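Local coordinates for putative streptothricin acetyltransferase (PDB 3PP9), which probably transfers the acetyl group of acetyl coenzyme A to the antibiotic streptothricin, as a member of the GNAT acetyltransferase family, at residues 6-11 with 118-123; 91-96 with 101-106; 123-128 with 135-140. One frame throughout, in Å; residues are numbered along the deposited sequence.

Interaction 1: residues 6-11 with 118-123; sequences LLIREL and GKRLIA. With ACO (acetyl coenzyme *a), chain D.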
# COMPACT_ATOMS: atom_id res chain seq x y z
N LEU A 6 25.89 -22.43 5.88
CA LEU A 6 25.29 -21.12 5.73
C LEU A 6 25.09 -20.37 7.05
O LEU A 6 24.67 -20.96 8.04
CB LEU A 6 23.89 -21.35 5.12
CG LEU A 6 23.07 -20.14 4.73
CD1 LEU A 6 23.67 -19.57 3.46
CD2 LEU A 6 21.61 -20.56 4.52
N LEU A 7 25.36 -19.07 7.04
CA LEU A 7 25.14 -18.21 8.22
C LEU A 7 24.22 -17.06 7.83
O LEU A 7 24.44 -16.43 6.81
CB LEU A 7 26.46 -17.61 8.75
CG LEU A 7 26.27 -16.50 9.82
CD1 LEU A 7 25.61 -17.04 11.07
CD2 LEU A 7 27.57 -15.78 10.15
N ILE A 8 23.21 -16.80 8.65
CA ILE A 8 22.31 -15.67 8.46
C ILE A 8 22.56 -14.73 9.64
O ILE A 8 22.46 -15.14 10.83
CB ILE A 8 20.81 -16.05 8.46
CG1 ILE A 8 20.47 -17.07 7.35
CG2 ILE A 8 19.97 -14.79 8.38
CD1 ILE A 8 20.67 -16.58 5.97
N ARG A 9 22.93 -13.48 9.36
CA ARG A 9 23.13 -12.52 10.46
C ARG A 9 22.81 -11.11 10.02
O ARG A 9 22.71 -10.82 8.85
CB ARG A 9 24.55 -12.52 11.03
CG ARG A 9 25.68 -12.12 10.08
CD ARG A 9 26.94 -11.72 10.88
NE ARG A 9 28.05 -11.41 9.99
CZ ARG A 9 28.20 -10.25 9.35
NH1 ARG A 9 27.29 -9.30 9.41
NH2 ARG A 9 29.26 -10.07 8.56
N GLU A 10 22.63 -10.23 11.00
CA GLU A 10 22.31 -8.83 10.75
C GLU A 10 23.46 -8.12 10.03
O GLU A 10 24.66 -8.29 10.37
CB GLU A 10 21.99 -8.13 12.07
CG GLU A 10 21.60 -6.66 11.95
CD GLU A 10 21.23 -6.05 13.32
OE1 GLU A 10 21.23 -6.78 14.32
OE2 GLU A 10 20.92 -4.85 13.36
N LEU A 11 23.08 -7.30 9.06
CA LEU A 11 24.02 -6.50 8.28
C LEU A 11 24.73 -5.51 9.20
O LEU A 11 24.11 -4.91 10.09
CB LEU A 11 23.27 -5.71 7.20
CG LEU A 11 24.13 -4.85 6.27
CD1 LEU A 11 24.92 -5.73 5.37
CD2 LEU A 11 23.22 -3.94 5.45
N GLY A 118 16.49 -18.95 0.76
CA GLY A 118 15.35 -18.05 0.94
C GLY A 118 14.51 -18.42 2.16
O GLY A 118 14.11 -17.55 2.94
N LYS A 119 14.23 -19.71 2.32
CA LYS A 119 13.44 -20.14 3.48
C LYS A 119 14.14 -19.77 4.79
O LYS A 119 13.48 -19.42 5.78
CB LYS A 119 13.18 -21.65 3.43
CG LYS A 119 12.38 -22.17 4.60
CD LYS A 119 12.14 -23.69 4.51
CE LYS A 119 11.29 -24.09 3.32
NZ LYS A 119 10.96 -25.55 3.35
N ARG A 120 15.47 -19.88 4.82
CA ARG A 120 16.24 -19.54 6.02
C ARG A 120 16.16 -18.02 6.29
O ARG A 120 16.11 -17.59 7.43
CB ARG A 120 17.71 -19.98 5.89
CG ARG A 120 17.94 -21.46 6.02
CD ARG A 120 17.91 -21.90 7.48
NE ARG A 120 18.95 -21.19 8.24
CZ ARG A 120 20.22 -21.58 8.35
NH1 ARG A 120 20.65 -22.70 7.77
NH2 ARG A 120 21.07 -20.84 9.06
N LEU A 121 16.13 -17.21 5.23
CA LEU A 121 16.00 -15.76 5.40
C LEU A 121 14.62 -15.43 5.99
O LEU A 121 14.53 -14.59 6.89
CB LEU A 121 16.28 -15.01 4.11
CG LEU A 121 17.74 -14.98 3.68
CD1 LEU A 121 17.87 -14.58 2.21
CD2 LEU A 121 18.55 -14.03 4.54
N ILE A 122 13.59 -16.10 5.50
CA ILE A 122 12.22 -15.92 5.98
C ILE A 122 12.16 -16.34 7.45
O ILE A 122 11.55 -15.65 8.28
CB ILE A 122 11.20 -16.70 5.12
CG1 ILE A 122 11.08 -16.10 3.72
CG2 ILE A 122 9.80 -16.70 5.78
CD1 ILE A 122 10.56 -14.66 3.67
N ALA A 123 12.79 -17.45 7.81
CA ALA A 123 12.78 -17.88 9.21
C ALA A 123 13.36 -16.80 10.10
O ALA A 123 12.82 -16.51 11.18
CB ALA A 123 13.54 -19.17 9.37
N1A ACO D . 8.99 -22.34 -8.29
C2A ACO D . 8.33 -23.13 -7.43
N3A ACO D . 8.68 -23.27 -6.14
C4A ACO D . 9.76 -22.59 -5.66
C5A ACO D . 10.54 -21.74 -6.56
C6A ACO D . 10.10 -21.65 -7.95
N6A ACO D . 10.79 -20.87 -8.80
N7A ACO D . 11.54 -21.21 -5.85
C8A ACO D . 11.42 -21.69 -4.59
N9A ACO D . 10.36 -22.50 -4.48
C1B ACO D . 9.93 -23.27 -3.30
C2B ACO D . 10.96 -24.38 -3.09
O2B ACO D . 10.73 -25.57 -3.86
C3B ACO D . 10.89 -24.64 -1.61
O3B ACO D . 9.84 -25.56 -1.35
P3B ACO D . 9.96 -26.75 -0.28
O7A ACO D . 10.16 -26.04 1.05
O8A ACO D . 11.16 -27.53 -0.76
O9A ACO D . 8.62 -27.44 -0.43
C4B ACO D . 10.53 -23.29 -1.03
O4B ACO D . 9.93 -22.52 -2.09
C5B ACO D . 11.77 -22.58 -0.48
O5B ACO D . 12.62 -22.24 -1.58
P1A ACO D . 14.11 -21.73 -1.33
O1A ACO D . 15.08 -22.66 -2.01
O2A ACO D . 14.25 -21.47 0.15
O3A ACO D . 14.05 -20.32 -2.13
P2A ACO D . 15.28 -19.52 -2.76
O4A ACO D . 15.33 -19.96 -4.20
O5A ACO D . 16.52 -19.60 -1.92
O6A ACO D . 14.78 -17.99 -2.65
CBP ACO D . 13.65 -16.20 -3.79
CCP ACO D . 13.52 -17.57 -3.14
CDP ACO D . 12.26 -15.71 -4.18
CEP ACO D . 14.28 -15.23 -2.80
CAP ACO D . 14.54 -16.29 -5.03
OAP ACO D . 13.85 -17.03 -6.07
C9P ACO D . 14.92 -14.96 -5.62
O9P ACO D . 15.81 -14.29 -5.15
N8P ACO D . 14.26 -14.52 -6.70
C7P ACO D . 14.58 -13.27 -7.38
C6P ACO D . 14.26 -12.03 -6.57
C5P ACO D . 12.80 -12.05 -6.22
O5P ACO D . 11.95 -12.39 -7.02
N4P ACO D . 12.49 -11.68 -4.99
C3P ACO D . 11.13 -11.63 -4.49
C2P ACO D . 10.53 -10.32 -4.99
S1P ACO D . 9.11 -9.83 -4.03
C ACO D . 9.81 -9.17 -2.64
O ACO D . 11.02 -9.16 -2.50
CH3 ACO D . 8.93 -8.62 -1.58
O HOH W 1 23.69 -23.48 8.07
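Arg-120, Ile-8 and Leu-6 bury most of the surface where strand 7-10, an outermost strand of the GNAT sheet, and Leu-6 just before it meet helix 117-131, whose N-terminal end holds the pyrophosphate of acetyl coenzyme A. Ile-8 sends its side chain toward the helix. With CG1 anti to the carbonyl carbon (chi1 -59°) and a further turn at chi2 (-63°), its CD1 lies 3.6 Å from Leu-121 CD2, and the two side chains meet at about a right angle, the end methyl of Ile-8 against one methyl of the leucine. Leucine and isoleucine suit this place because both turn apolar ends into the layer between helix and sheet; Leu-121 continues onto Ile-91 and Ile-106, and Ile-8 onto Ala-81.

Arg-120 stands one residue earlier on the exposed flank of the helix. Bends at chi2 and chi3 bring its guanidinium alongside Leu-6, and Leu-6 slides past it in the opposite direction. Leu-6 CD2 rests over one face of the guanidinium, 4.0 Å from Arg-120 NH1 and toward the rim of the group, while Ile-8 CG1 approaches Arg-120 NH2 obliquely at 4.2 Å. An arginine fits such an edge: its aliphatic part and flat face accept hydrocarbon, and its charged N-H groups still reach water. Polar linkage here is indirect, since no hydrogen bond joins the two segments. A water lying in the guanidinium plane donates to Leu-6 O at 2.7 Å and accepts from Arg-120 NH1.

The helix meanwhile faces the cofactor with Gly-118 and Lys-119. Gly-118, with no side chain, lets the helix backbone come close to the pyrophosphate. Gly-118 N donates to O5A of acetyl coenzyme A at 2.8 Å, and Lys-119 N reaches O2A over the same 2.8 Å.

Interaction 2: residues 91-96 with 101-106; sequences IVLKKN and AYIEDI. With ACO (acetyl coenzyme *a), chain D; PO4 (phosphate ion), chain E.
Ile-91, Leu-93, Ile-103 and Ile-106 pack together on one face of the antiparallel beta hairpin formed by strands 86-95 and 101-108, at the centre of the GNAT sheet. This is the tight side. Ile-91 CG1 lies 3.9 Å from Ile-106 CB, while Leu-93 and Ile-103 run side by side, CD2 of the leucine meeting CG1 of the isoleucine at 3.7 Å. Branched aliphatic residues fill this face beneath helix 117-131, where Ile-122, Ala-125 and Trp-128 cover them.

On the other face Val-92 is close-packed too, its CG1 3.9 Å from Glu-104 CB and its CG2 against Asp-105 CB. Toward the turn the packing loosens: Lys-94 and Tyr-102 form a hydrogen-bonded pair whose side chains point the same way. In one of two modelled conformers Lys-94 sets CG between the backbone N and the carbonyl carbon (chi1 72°), then extends fully, carrying its ammonium over the tyrosine: NZ makes a tentative cation-pi contact, 5.0 Å from the Tyr-102 ring centroid and 17° off the normal. Glu-104, bent at chi2, crosses the lysine, and an equally tentative, long salt bridge of 3.5 Å joins Glu-104 OE2 to Lys-94 NZ. Long charged chains suit this partly exposed side. Beyond it, Asn-96 ND2 binds a phosphate ion, probably from the crystallisation liquor.

Between Val-92 and Leu-93 the register slips by one, a beta bulge at which Val-92 O accepts from Glu-104 N. Asp-105 N is buried without a partner in the model, while Asp-105 OD1 is engaged by Thr-107. As in GNAT proteins, the bulge is consistent with the parting of strand 101-108 from strand 136-142. Just past it Ile-106 grips the cofactor: its N donates to the acetyl oxygen O of acetyl coenzyme A at 3.1 Å, and pantetheine N4P donates to Ile-106 O at 2.8 Å.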
# COMPACT_ATOMS: atom_id res chain seq x y z
N ILE A 91 17.69 -10.17 3.03
CA ILE A 91 16.30 -9.82 3.20
C ILE A 91 16.25 -8.45 3.89
O ILE A 91 17.01 -8.18 4.83
CB ILE A 91 15.48 -10.91 3.95
CG1 ILE A 91 13.99 -10.62 3.87
CG2 ILE A 91 15.99 -11.08 5.39
CD1 ILE A 91 13.13 -11.81 4.32
N VAL A 92 15.38 -7.57 3.36
CA VAL A 92 15.20 -6.20 3.83
C VAL A 92 13.82 -6.11 4.48
O VAL A 92 12.80 -6.40 3.86
CB VAL A 92 15.28 -5.21 2.65
CG1 VAL A 92 15.24 -3.76 3.15
CG2 VAL A 92 16.58 -5.42 1.81
N LEU A 93 13.79 -5.69 5.74
CA LEU A 93 12.55 -5.63 6.50
C LEU A 93 12.29 -4.30 7.18
O LEU A 93 13.22 -3.61 7.58
CB LEU A 93 12.70 -6.65 7.65
CG LEU A 93 12.94 -8.09 7.24
CD1 LEU A 93 13.36 -8.94 8.42
CD2 LEU A 93 11.72 -8.67 6.58
N LYS A 94 11.01 -3.95 7.32
CA LYS A 94 10.62 -2.75 8.05
C LYS A 94 9.36 -3.11 8.83
O LYS A 94 8.77 -4.18 8.62
CB LYS A 94 10.25 -1.58 7.15
CG LYS A 94 8.95 -1.73 6.43
CD LYS A 94 8.52 -0.43 5.76
CE LYS A 94 7.18 -0.60 5.05
NZ LYS A 94 6.73 0.66 4.39
N LYS A 95 9.00 -2.26 9.78
CA LYS A 95 7.75 -2.44 10.51
C LYS A 95 6.75 -1.56 9.78
O LYS A 95 6.99 -0.37 9.59
CB LYS A 95 7.89 -2.03 11.96
CG LYS A 95 6.62 -2.25 12.75
CD LYS A 95 6.85 -1.81 14.18
CE LYS A 95 5.64 -2.02 15.04
NZ LYS A 95 5.95 -1.61 16.45
N ASN A 96 5.61 -2.13 9.39
CA ASN A 96 4.59 -1.40 8.65
C ASN A 96 3.57 -0.70 9.55
O ASN A 96 3.50 -0.98 10.75
CB ASN A 96 3.86 -2.40 7.75
CG ASN A 96 3.14 -1.74 6.60
OD1 ASN A 96 3.58 -0.71 6.11
ND2 ASN A 96 2.06 -2.36 6.14
N ALA A 101 5.58 -7.04 10.08
CA ALA A 101 6.90 -6.91 9.49
C ALA A 101 6.58 -6.90 7.99
O ALA A 101 5.68 -7.63 7.55
CB ALA A 101 7.76 -8.08 9.83
N TYR A 102 7.30 -6.10 7.23
CA TYR A 102 7.09 -5.96 5.79
C TYR A 102 8.40 -6.25 5.07
O TYR A 102 9.44 -5.64 5.36
CB TYR A 102 6.63 -4.52 5.50
CG TYR A 102 6.24 -4.24 4.08
CD1 TYR A 102 7.20 -3.91 3.12
CD2 TYR A 102 4.91 -4.25 3.69
CE1 TYR A 102 6.84 -3.64 1.81
CE2 TYR A 102 4.56 -4.00 2.37
CZ TYR A 102 5.53 -3.70 1.45
OH TYR A 102 5.17 -3.43 0.14
N ILE A 103 8.35 -7.18 4.12
CA ILE A 103 9.54 -7.53 3.36
C ILE A 103 9.63 -6.60 2.16
O ILE A 103 8.85 -6.70 1.22
CB ILE A 103 9.50 -8.98 2.86
CG1 ILE A 103 9.33 -9.97 4.01
CG2 ILE A 103 10.78 -9.25 2.02
CD1 ILE A 103 9.15 -11.43 3.55
N GLU A 104 10.60 -5.70 2.20
CA GLU A 104 10.83 -4.76 1.12
C GLU A 104 11.51 -5.44 -0.06
O GLU A 104 11.27 -5.06 -1.21
CB GLU A 104 11.72 -3.63 1.59
CG GLU A 104 11.08 -2.72 2.62
CD GLU A 104 10.04 -1.78 2.05
OE1 GLU A 104 9.88 -1.70 0.81
OE2 GLU A 104 9.38 -1.10 2.84
N ASP A 105 12.36 -6.43 0.25
CA ASP A 105 13.10 -7.17 -0.77
C ASP A 105 13.72 -8.41 -0.17
O ASP A 105 14.23 -8.35 0.96
CB ASP A 105 14.23 -6.27 -1.33
CG ASP A 105 15.09 -6.91 -2.44
OD1 ASP A 105 15.08 -8.14 -2.65
OD2 ASP A 105 15.86 -6.13 -3.09
N ILE A 106 13.57 -9.52 -0.86
CA ILE A 106 14.27 -10.75 -0.49
C ILE A 106 14.93 -11.19 -1.79
O ILE A 106 14.27 -11.27 -2.83
CB ILE A 106 13.42 -11.84 0.17
CG1 ILE A 106 14.31 -13.07 0.47
CG2 ILE A 106 12.21 -12.25 -0.73
CD1 ILE A 106 13.60 -14.23 1.17
N1A ACO D . 8.99 -22.34 -8.29
C2A ACO D . 8.33 -23.13 -7.43
N3A ACO D . 8.68 -23.27 -6.14
C4A ACO D . 9.76 -22.59 -5.66
C5A ACO D . 10.54 -21.74 -6.56
C6A ACO D . 10.10 -21.65 -7.95
N6A ACO D . 10.79 -20.87 -8.80
N7A ACO D . 11.54 -21.21 -5.85
C8A ACO D . 11.42 -21.69 -4.59
N9A ACO D . 10.36 -22.50 -4.48
C1B ACO D . 9.93 -23.27 -3.30
C2B ACO D . 10.96 -24.38 -3.09
O2B ACO D . 10.73 -25.57 -3.86
C3B ACO D . 10.89 -24.64 -1.61
O3B ACO D . 9.84 -25.56 -1.35
P3B ACO D . 9.96 -26.75 -0.28
O7A ACO D . 10.16 -26.04 1.05
O8A ACO D . 11.16 -27.53 -0.76
O9A ACO D . 8.62 -27.44 -0.43
C4B ACO D . 10.53 -23.29 -1.03
O4B ACO D . 9.93 -22.52 -2.09
C5B ACO D . 11.77 -22.58 -0.48
O5B ACO D . 12.62 -22.24 -1.58
P1A ACO D . 14.11 -21.73 -1.33
O1A ACO D . 15.08 -22.66 -2.01
O2A ACO D . 14.25 -21.47 0.15
O3A ACO D . 14.05 -20.32 -2.13
P2A ACO D . 15.28 -19.52 -2.76
O4A ACO D . 15.33 -19.96 -4.20
O5A ACO D . 16.52 -19.60 -1.92
O6A ACO D . 14.78 -17.99 -2.65
CBP ACO D . 13.65 -16.20 -3.79
CCP ACO D . 13.52 -17.57 -3.14
CDP ACO D . 12.26 -15.71 -4.18
CEP ACO D . 14.28 -15.23 -2.80
CAP ACO D . 14.54 -16.29 -5.03
OAP ACO D . 13.85 -17.03 -6.07
C9P ACO D . 14.92 -14.96 -5.62
O9P ACO D . 15.81 -14.29 -5.15
N8P ACO D . 14.26 -14.52 -6.70
C7P ACO D . 14.58 -13.27 -7.38
C6P ACO D . 14.26 -12.03 -6.57
C5P ACO D . 12.80 -12.05 -6.22
O5P ACO D . 11.95 -12.39 -7.02
N4P ACO D . 12.49 -11.68 -4.99
C3P ACO D . 11.13 -11.63 -4.49
C2P ACO D . 10.53 -10.32 -4.99
S1P ACO D . 9.11 -9.83 -4.03
C ACO D . 9.81 -9.17 -2.64
O ACO D . 11.02 -9.16 -2.50
CH3 ACO D . 8.93 -8.62 -1.58
P PO4 E . 0.57 -1.28 2.59
O1 PO4 E . 2.03 -0.90 2.50
O2 PO4 E . -0.28 -0.04 2.77
O3 PO4 E . 0.20 -2.02 1.34
O4 PO4 E . 0.39 -2.16 3.80

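Interaction 3: residues 123-128 with 135-140; sequences AQAKQW and PGIMLE. With ACO (acetyl coenzyme *a), chain D.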
# COMPACT_ATOMS: atom_id res chain seq x y z
N ALA A 123 12.79 -17.45 7.81
CA ALA A 123 12.78 -17.88 9.21
C ALA A 123 13.36 -16.80 10.10
O ALA A 123 12.82 -16.51 11.18
CB ALA A 123 13.54 -19.17 9.37
N GLN A 124 14.47 -16.18 9.68
CA GLN A 124 15.06 -15.13 10.48
C GLN A 124 14.15 -13.91 10.56
O GLN A 124 14.09 -13.24 11.58
CB GLN A 124 16.45 -14.74 9.97
CG GLN A 124 17.13 -13.67 10.79
CD GLN A 124 17.43 -14.09 12.21
OE1 GLN A 124 18.13 -15.08 12.42
NE2 GLN A 124 16.93 -13.34 13.19
N ALA A 125 13.46 -13.60 9.48
CA ALA A 125 12.54 -12.48 9.45
C ALA A 125 11.41 -12.72 10.43
O ALA A 125 10.97 -11.79 11.09
CB ALA A 125 12.00 -12.26 8.02
N LYS A 126 10.95 -13.97 10.54
CA LYS A 126 9.90 -14.28 11.49
C LYS A 126 10.39 -14.04 12.91
O LYS A 126 9.65 -13.54 13.73
CB LYS A 126 9.35 -15.70 11.32
CG LYS A 126 8.67 -15.92 10.00
CD LYS A 126 7.92 -17.24 9.92
CE LYS A 126 8.78 -18.47 10.10
NZ LYS A 126 7.93 -19.70 9.95
N GLN A 127 11.63 -14.43 13.20
CA GLN A 127 12.21 -14.22 14.55
C GLN A 127 12.25 -12.72 14.86
O GLN A 127 11.88 -12.29 15.95
CB GLN A 127 13.63 -14.79 14.65
CG GLN A 127 13.74 -16.31 14.53
CD GLN A 127 13.33 -17.03 15.79
OE1 GLN A 127 13.41 -18.26 15.86
NE2 GLN A 127 12.91 -16.29 16.80
N TRP A 128 12.70 -11.92 13.90
CA TRP A 128 12.79 -10.48 14.09
C TRP A 128 11.40 -9.89 14.36
O TRP A 128 11.22 -9.09 15.28
CB TRP A 128 13.41 -9.84 12.85
CG TRP A 128 13.54 -8.35 12.93
CD1 TRP A 128 14.53 -7.65 13.57
CD2 TRP A 128 12.69 -7.37 12.32
NE1 TRP A 128 14.32 -6.29 13.43
CE2 TRP A 128 13.22 -6.10 12.64
CE3 TRP A 128 11.56 -7.44 11.50
CZ2 TRP A 128 12.64 -4.91 12.19
CZ3 TRP A 128 10.98 -6.27 11.07
CH2 TRP A 128 11.53 -5.02 11.40
N PRO A 135 2.69 -9.04 14.82
CA PRO A 135 1.83 -10.21 14.70
C PRO A 135 1.92 -11.03 13.42
O PRO A 135 1.21 -12.04 13.30
CB PRO A 135 0.43 -9.62 14.88
CG PRO A 135 0.54 -8.27 14.27
CD PRO A 135 1.94 -7.79 14.63
N GLY A 136 2.76 -10.63 12.47
CA GLY A 136 2.90 -11.36 11.23
C GLY A 136 3.87 -10.67 10.31
O GLY A 136 4.52 -9.69 10.70
N ILE A 137 3.97 -11.19 9.09
CA ILE A 137 4.85 -10.65 8.07
C ILE A 137 4.04 -10.55 6.79
O ILE A 137 3.17 -11.37 6.53
CB ILE A 137 6.02 -11.57 7.76
CG1 ILE A 137 6.80 -11.97 8.99
CG2 ILE A 137 6.93 -10.91 6.72
CD1 ILE A 137 7.92 -12.95 8.66
N MSE A 138 4.32 -9.54 5.99
CA MSE A 138 3.61 -9.36 4.72
C MSE A 138 4.53 -8.79 3.68
O MSE A 138 5.63 -8.33 3.99
CB MSE A 138 2.45 -8.39 4.88
CG MSE A 138 2.91 -7.04 5.34
SE MSE A 138 1.52 -5.74 5.59
CE MSE A 138 1.04 -5.24 3.88
N LEU A 139 4.05 -8.81 2.43
CA LEU A 139 4.83 -8.27 1.33
C LEU A 139 3.95 -8.13 0.10
O LEU A 139 2.80 -8.52 0.11
CB LEU A 139 6.05 -9.16 1.04
CG LEU A 139 5.92 -10.62 0.58
CD1 LEU A 139 5.35 -11.53 1.62
CD2 LEU A 139 5.20 -10.80 -0.77
N GLU A 140 4.49 -7.44 -0.90
CA GLU A 140 3.82 -7.26 -2.18
C GLU A 140 4.73 -7.81 -3.23
O GLU A 140 5.96 -7.70 -3.13
CB GLU A 140 3.57 -5.78 -2.50
CG GLU A 140 2.91 -5.50 -3.86
CD GLU A 140 3.82 -5.63 -5.10
OE1 GLU A 140 5.05 -5.83 -4.97
OE2 GLU A 140 3.30 -5.48 -6.23
N1A ACO D . 8.99 -22.34 -8.29
C2A ACO D . 8.33 -23.13 -7.43
N3A ACO D . 8.68 -23.27 -6.14
C4A ACO D . 9.76 -22.59 -5.66
C5A ACO D . 10.54 -21.74 -6.56
C6A ACO D . 10.10 -21.65 -7.95
N6A ACO D . 10.79 -20.87 -8.80
N7A ACO D . 11.54 -21.21 -5.85
C8A ACO D . 11.42 -21.69 -4.59
N9A ACO D . 10.36 -22.50 -4.48
C1B ACO D . 9.93 -23.27 -3.30
C2B ACO D . 10.96 -24.38 -3.09
O2B ACO D . 10.73 -25.57 -3.86
C3B ACO D . 10.89 -24.64 -1.61
O3B ACO D . 9.84 -25.56 -1.35
P3B ACO D . 9.96 -26.75 -0.28
O7A ACO D . 10.16 -26.04 1.05
O8A ACO D . 11.16 -27.53 -0.76
O9A ACO D . 8.62 -27.44 -0.43
C4B ACO D . 10.53 -23.29 -1.03
O4B ACO D . 9.93 -22.52 -2.09
C5B ACO D . 11.77 -22.58 -0.48
O5B ACO D . 12.62 -22.24 -1.58
P1A ACO D . 14.11 -21.73 -1.33
O1A ACO D . 15.08 -22.66 -2.01
O2A ACO D . 14.25 -21.47 0.15
O3A ACO D . 14.05 -20.32 -2.13
P2A ACO D . 15.28 -19.52 -2.76
O4A ACO D . 15.33 -19.96 -4.20
O5A ACO D . 16.52 -19.60 -1.92
O6A ACO D . 14.78 -17.99 -2.65
CBP ACO D . 13.65 -16.20 -3.79
CCP ACO D . 13.52 -17.57 -3.14
CDP ACO D . 12.26 -15.71 -4.18
CEP ACO D . 14.28 -15.23 -2.80
CAP ACO D . 14.54 -16.29 -5.03
OAP ACO D . 13.85 -17.03 -6.07
C9P ACO D . 14.92 -14.96 -5.62
O9P ACO D . 15.81 -14.29 -5.15
N8P ACO D . 14.26 -14.52 -6.70
C7P ACO D . 14.58 -13.27 -7.38
C6P ACO D . 14.26 -12.03 -6.57
C5P ACO D . 12.80 -12.05 -6.22
O5P ACO D . 11.95 -12.39 -7.02
N4P ACO D . 12.49 -11.68 -4.99
C3P ACO D . 11.13 -11.63 -4.49
C2P ACO D . 10.53 -10.32 -4.99
S1P ACO D . 9.11 -9.83 -4.03
C ACO D . 9.81 -9.17 -2.64
O ACO D . 11.02 -9.16 -2.50
CH3 ACO D . 8.93 -8.62 -1.58
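Apolar packing carries the whole contact between Ile-137 and the helix residues Ala-125 and Lys-126, within the beta-alpha-beta unit of strand 101-108, helix 117-131 and strand 136-142. Ile-137 points toward the helix. CG1 stands beside the backbone N (chi1 -53°) and the arm runs straight on from there, which makes CD1 the atom that touches. That methyl sits 4.2 Å from Ala-125 CB and 3.9 Å from the backbone carbon C of Ala-125. A small alanine suits the helix here, as it lets the isoleucine tip come right up to the backbone.

Aliphatic contact with a charged residue comes next. Lys-126 crosses Ile-137 at about a right angle, and its CG lies 3.3 Å from Ile-137 CD1, tighter than usual for two carbons. Only the root of the lysine joins in; the chain bends at chi3 and the rest of it turns off from the strand.

No hydrogen bond links the segments. Toward the cofactor, Glu-140 O and Leu-139 CB approach the acetyl methyl CH3 of acetyl coenzyme A at 3.5 and 3.9 Å.

In the sheet, strand 136-142 lies parallel to strand 101-108 and antiparallel to strand 178-184. Ile-137 also packs on Ile-103 of the former, Lys-126 on Leu-183 of the latter, and Ala-125 on Ile-91 and Leu-93 of strand 86-95.

In the fold
From the N terminus, strand 7-10 is followed by more than a hundred residues before interaction 1 brings helix 117-131 against it, closing the longest loop of the three. Interaction 2 falls within that span: a short hairpin turn joins 91-96 to 101-106. The chain then enters the helix, and interaction 3 follows in series, its segment 123-128 sharing Ala-123 with interaction 1 before 135-140 returns to the sheet. One helix thus rests on both the outermost strand 7-10 and the inner strand 136-142. Ile-122 joins interactions 1 and 2 by packing on Ile-103, while Ala-101 links 2 and 3 through backbone bonds, and all three reach acetyl coenzyme A.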